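Local coordinates for Alr3699 protein (Nostoc sp., PDB 4XSO) that is of unknown function but has the family signature of a GT-B glycosyltransferase, a fold of two Rossmann-like domains, at residues Gln361-Ala364 and Ser365-Phe368; Arg298-Val301 and Glu302-Cys306. All blocks are in the same frame, centred on the assembly; numbering follows the deposited sequence.

Interaction 1 (Gln361-Ala364 and Ser365-Phe368)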
loop_
_atom_site.group_PDB
_atom_site.type_symbol
_atom_site.label_atom_id
_atom_site.label_comp_id
_atom_site.label_asym_id
_atom_site.label_seq_id
_atom_site.Cartn_x
_atom_site.Cartn_y
_atom_site.Cartn_z
ATOM N N GLN A 361 -40.862 9.754 -19.402
ATOM C CA GLN A 361 -40.491 8.488 -20.021
ATOM C C GLN A 361 -39.598 8.733 -21.214
ATOM O O GLN A 361 -38.612 8.024 -21.371
ATOM C CB GLN A 361 -41.727 7.635 -20.394
ATOM C CG GLN A 361 -41.343 6.215 -20.743
ATOM C CD GLN A 361 -42.563 5.286 -20.817
ATOM O OE1 GLN A 361 -43.401 5.462 -21.667
ATOM N NE2 GLN A 361 -42.694 4.339 -19.853
ATOM N N ALA A 362 -39.962 9.716 -22.048
ATOM C CA ALA A 362 -39.236 10.009 -23.307
ATOM C C ALA A 362 -37.826 10.486 -22.990
ATOM O O ALA A 362 -36.888 9.996 -23.599
ATOM C CB ALA A 362 -39.944 11.089 -24.134
ATOM N N ILE A 363 -37.680 11.483 -22.081
ATOM C CA ILE A 363 -36.390 11.994 -21.800
ATOM C C ILE A 363 -35.513 10.956 -21.072
ATOM O O ILE A 363 -34.320 10.843 -21.369
ATOM C CB ILE A 363 -36.445 13.403 -21.089
ATOM C CG1 ILE A 363 -35.026 13.981 -20.903
ATOM C CG2 ILE A 363 -37.078 13.364 -19.730
ATOM C CD1 ILE A 363 -34.415 14.373 -22.221
ATOM N N ALA A 364 -36.064 10.188 -20.139
ATOM C CA ALA A 364 -35.234 9.246 -19.383
ATOM C C ALA A 364 -34.763 8.078 -20.317
ATOM O O ALA A 364 -33.663 7.498 -20.175
ATOM C CB ALA A 364 -36.032 8.700 -18.198
ATOM N N SER A 365 -35.627 7.708 -21.251
ATOM C CA SER A 365 -35.275 6.651 -22.196
ATOM C C SER A 365 -34.066 7.113 -23.038
ATOM O O SER A 365 -33.192 6.328 -23.384
ATOM C CB SER A 365 -36.498 6.338 -23.094
ATOM O OG SER A 365 -37.497 5.756 -22.268
ATOM N N GLN A 366 -34.075 8.387 -23.397
ATOM C CA GLN A 366 -32.971 8.944 -24.153
ATOM C C GLN A 366 -31.657 9.010 -23.346
ATOM O O GLN A 366 -30.594 8.603 -23.856
ATOM C CB GLN A 366 -33.402 10.275 -24.803
ATOM C CG GLN A 366 -32.288 11.092 -25.439
ATOM C CD GLN A 366 -32.659 12.571 -25.587
ATOM O OE1 GLN A 366 -33.684 12.901 -26.176
ATOM N NE2 GLN A 366 -31.840 13.461 -25.020
ATOM N N ARG A 367 -31.697 9.547 -22.124
ATOM C CA ARG A 367 -30.469 9.790 -21.327
ATOM C C ARG A 367 -29.889 8.629 -20.556
ATOM O O ARG A 367 -28.729 8.611 -20.297
ATOM C CB ARG A 367 -30.826 10.910 -20.299
ATOM C CG ARG A 367 -31.330 12.194 -20.970
ATOM C CD ARG A 367 -31.720 13.296 -19.930
ATOM N NE ARG A 367 -30.523 13.704 -19.191
ATOM C CZ ARG A 367 -30.506 14.381 -18.041
ATOM N NH1 ARG A 367 -31.612 14.776 -17.444
ATOM N NH2 ARG A 367 -29.333 14.650 -17.474
ATOM N N PHE A 368 -30.716 7.680 -20.091
ATOM C CA PHE A 368 -30.298 6.683 -19.130
ATOM C C PHE A 368 -30.450 5.226 -19.640
ATOM O O PHE A 368 -30.359 4.267 -18.871
ATOM C CB PHE A 368 -31.069 6.882 -17.854
ATOM C CG PHE A 368 -31.019 8.295 -17.374
ATOM C CD1 PHE A 368 -29.813 8.869 -17.022
ATOM C CD2 PHE A 368 -32.159 9.063 -17.339
ATOM C CE1 PHE A 368 -29.793 10.206 -16.573
ATOM C CE2 PHE A 368 -32.140 10.415 -16.924
ATOM C CZ PHE A 368 -30.988 10.970 -16.538
#

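Interaction 2 (Arg298-Val301 and Glu302-Cys306)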
loop_
_atom_site.group_PDB
_atom_site.type_symbol
_atom_site.label_atom_id
_atom_site.label_comp_id
_atom_site.label_asym_id
_atom_site.label_seq_id
_atom_site.Cartn_x
_atom_site.Cartn_y
_atom_site.Cartn_z
ATOM N N ARG A 298 -31.452 6.741 -8.252
ATOM C CA ARG A 298 -31.906 5.675 -9.188
ATOM C C ARG A 298 -33.442 5.682 -9.251
ATOM O O ARG A 298 -34.071 5.607 -10.309
ATOM C CB ARG A 298 -31.356 4.281 -8.790
ATOM C CG ARG A 298 -29.829 4.162 -8.976
ATOM C CD ARG A 298 -29.241 2.826 -8.494
ATOM N NE ARG A 298 -29.776 1.670 -9.211
ATOM C CZ ARG A 298 -29.421 1.292 -10.448
ATOM N NH1 ARG A 298 -28.436 1.894 -11.113
ATOM N NH2 ARG A 298 -30.025 0.257 -11.027
ATOM N N VAL A 299 -34.081 5.866 -8.103
ATOM C CA VAL A 299 -35.541 5.815 -8.023
ATOM C C VAL A 299 -36.245 6.874 -8.862
ATOM O O VAL A 299 -37.353 6.659 -9.389
ATOM C CB VAL A 299 -36.001 5.968 -6.540
ATOM C CG1 VAL A 299 -37.466 6.261 -6.439
ATOM C CG2 VAL A 299 -35.670 4.671 -5.807
ATOM N N ILE A 300 -35.621 8.018 -8.960
ATOM C CA ILE A 300 -36.160 9.125 -9.708
ATOM C C ILE A 300 -36.121 8.668 -11.188
ATOM O O ILE A 300 -37.097 8.712 -11.865
ATOM C CB ILE A 300 -35.316 10.371 -9.521
ATOM C CG1 ILE A 300 -35.372 10.839 -8.049
ATOM C CG2 ILE A 300 -35.776 11.472 -10.468
ATOM C CD1 ILE A 300 -34.376 11.985 -7.760
ATOM N N VAL A 301 -34.985 8.252 -11.676
ATOM C CA VAL A 301 -34.937 7.695 -13.065
ATOM C C VAL A 301 -35.881 6.533 -13.300
ATOM O O VAL A 301 -36.521 6.454 -14.326
ATOM C CB VAL A 301 -33.507 7.310 -13.470
ATOM C CG1 VAL A 301 -33.491 6.710 -14.901
ATOM C CG2 VAL A 301 -32.632 8.525 -13.415
ATOM N N GLU A 302 -36.031 5.650 -12.330
ATOM C CA GLU A 302 -36.916 4.502 -12.500
ATOM C C GLU A 302 -38.351 4.929 -12.654
ATOM O O GLU A 302 -39.047 4.451 -13.521
ATOM C CB GLU A 302 -36.742 3.497 -11.366
ATOM C CG GLU A 302 -35.404 2.815 -11.566
ATOM C CD GLU A 302 -35.062 1.814 -10.499
ATOM O OE1 GLU A 302 -35.153 2.182 -9.308
ATOM O OE2 GLU A 302 -34.641 0.697 -10.884
ATOM N N ALA A 303 -38.735 5.916 -11.863
ATOM C CA ALA A 303 -40.090 6.442 -11.899
ATOM C C ALA A 303 -40.402 7.070 -13.261
ATOM O O ALA A 303 -41.480 6.876 -13.827
ATOM C CB ALA A 303 -40.236 7.445 -10.769
ATOM N N MET A 304 -39.410 7.781 -13.789
ATOM C CA MET A 304 -39.513 8.469 -15.073
ATOM C C MET A 304 -39.666 7.407 -16.185
ATOM O O MET A 304 -40.525 7.505 -17.051
ATOM C CB MET A 304 -38.273 9.344 -15.291
ATOM C CG MET A 304 -38.159 10.547 -14.343
ATOM S SD MET A 304 -36.633 11.545 -14.552
ATOM C CE MET A 304 -37.424 12.703 -15.531
ATOM N N LEU A 305 -38.848 6.383 -16.147
ATOM C CA LEU A 305 -38.920 5.315 -17.157
ATOM C C LEU A 305 -40.218 4.597 -17.045
ATOM O O LEU A 305 -40.672 3.983 -18.037
ATOM C CB LEU A 305 -37.761 4.335 -16.947
ATOM C CG LEU A 305 -36.399 4.840 -17.359
ATOM C CD1 LEU A 305 -35.327 3.920 -16.809
ATOM C CD2 LEU A 305 -36.309 4.928 -18.845
ATOM N N CYS A 306 -40.848 4.614 -15.850
ATOM C CA CYS A 306 -42.154 3.971 -15.734
ATOM C C CYS A 306 -43.209 4.908 -16.270
ATOM O O CYS A 306 -44.396 4.628 -16.204
ATOM C CB CYS A 306 -42.533 3.584 -14.310
ATOM S SG CYS A 306 -41.555 2.332 -13.525
#

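Interaction 1 (Gln361-Ala364 and Ser365-Phe368)
The carbonyl oxygen of Q361 is gripped twice by S365, one helical turn further on. The hydroxyl OG of S365 donates to Q361 O at 2.7 Å, and the backbone N of the same serine reaches that oxygen at 3.0 Å; the two donors come from opposite faces of the carbonyl plane, each tilted 30° from it. With OG beside its own backbone N (chi1 -67°), the serine hydroxyl hangs back along the helix, where it can return to this carbonyl. The next three backbone bonds, from Q366 to A362, R367 to I363 and F368 to A364, continue the alpha-helical pattern.

Apolar contacts follow the same i to i+4 spacing. I363 and R367 run side by side and point the same way, and the aliphatic part of the arginine does the touching: CD lies 3.5 Å from I363 CG1. The ring of F368 presents its edge to A364 CB, which sits in the ring plane 4.0 Å from CD2.

R367 also covers its neighbour: its CB lies over the centre of one face of the F368 ring, 3.5 Å above the plane, and F368 CZ lies over the guanidinium, though the two planes are inclined to each other. That guanidinium also bonds through NH1 to E320 O, and Y179 meets the F368 ring edge-to-face.

The serine thus uses its hydroxyl inside its own helix, giving Q361 O a second donor, whereas the arginine spends its methylene chain on I363 while its guanidinium bonds outside the segment.

Interaction 2 (Arg298-Val301 and Glu302-Cys306)
V301 and L305 lie side by side on helix 298-305, pointing the same way, with CG1 of the valine 3.8 Å from CD1 of the leucine. One residue back, I300 and M304 repeat the arrangement: I300 CG2 approaches the sulfur SD of M304 at 4.2 Å. CG of the methionine stands beside its own backbone N (chi1 -68°), and this brings it to 3.3 Å from I300 O. E302 leans back in the same manner, its CG 3.3 Å from R298 O.

Beneath the side chains run four i to i+4 backbone bonds, the shortest from E302 N to R298 O at 2.8 Å. The carboxylate of E302 is held by Y187, whose OH bonds to OE2; R298 NH2 is 4.6 Å from E302 OE2, so any attraction between the charges acts without contact. The arginine side chain also passes close to a bound glycerol.

Around this shell, V310 of strand 310-313 packs on A303 and M304, A312 on I300, and M280 on V299 and E302. Strand 285-287, helix 298-305 and strand 310-313 form a beta-alpha-beta unit, the building block of the Rossmann-like C-terminal domain of a GT-B fold.

How the interactions relate
Both interactions lie within single helices, and those helices pack on each other. Interaction 2 is mainly buried, its centre about 11 Å from the centre of the chain, on a helix that connects two strands of the C-terminal sheet. The centre of interaction 1 is about 17 Å from the centre of the chain, and the contact is partly buried, with A364 and F368 buried and A362 and Q366 exposed. Where the two meet, Q361 NE2 probably donates to L305 O at 2.7 Å, near the end of helix 298-305, and F368 CD2 packs on V301 CG1. Apolar pairs carry 298-306, whereas in 361-368 a serine hydroxyl and an arginine chain join A364 and F368, which pack against helix 298-305.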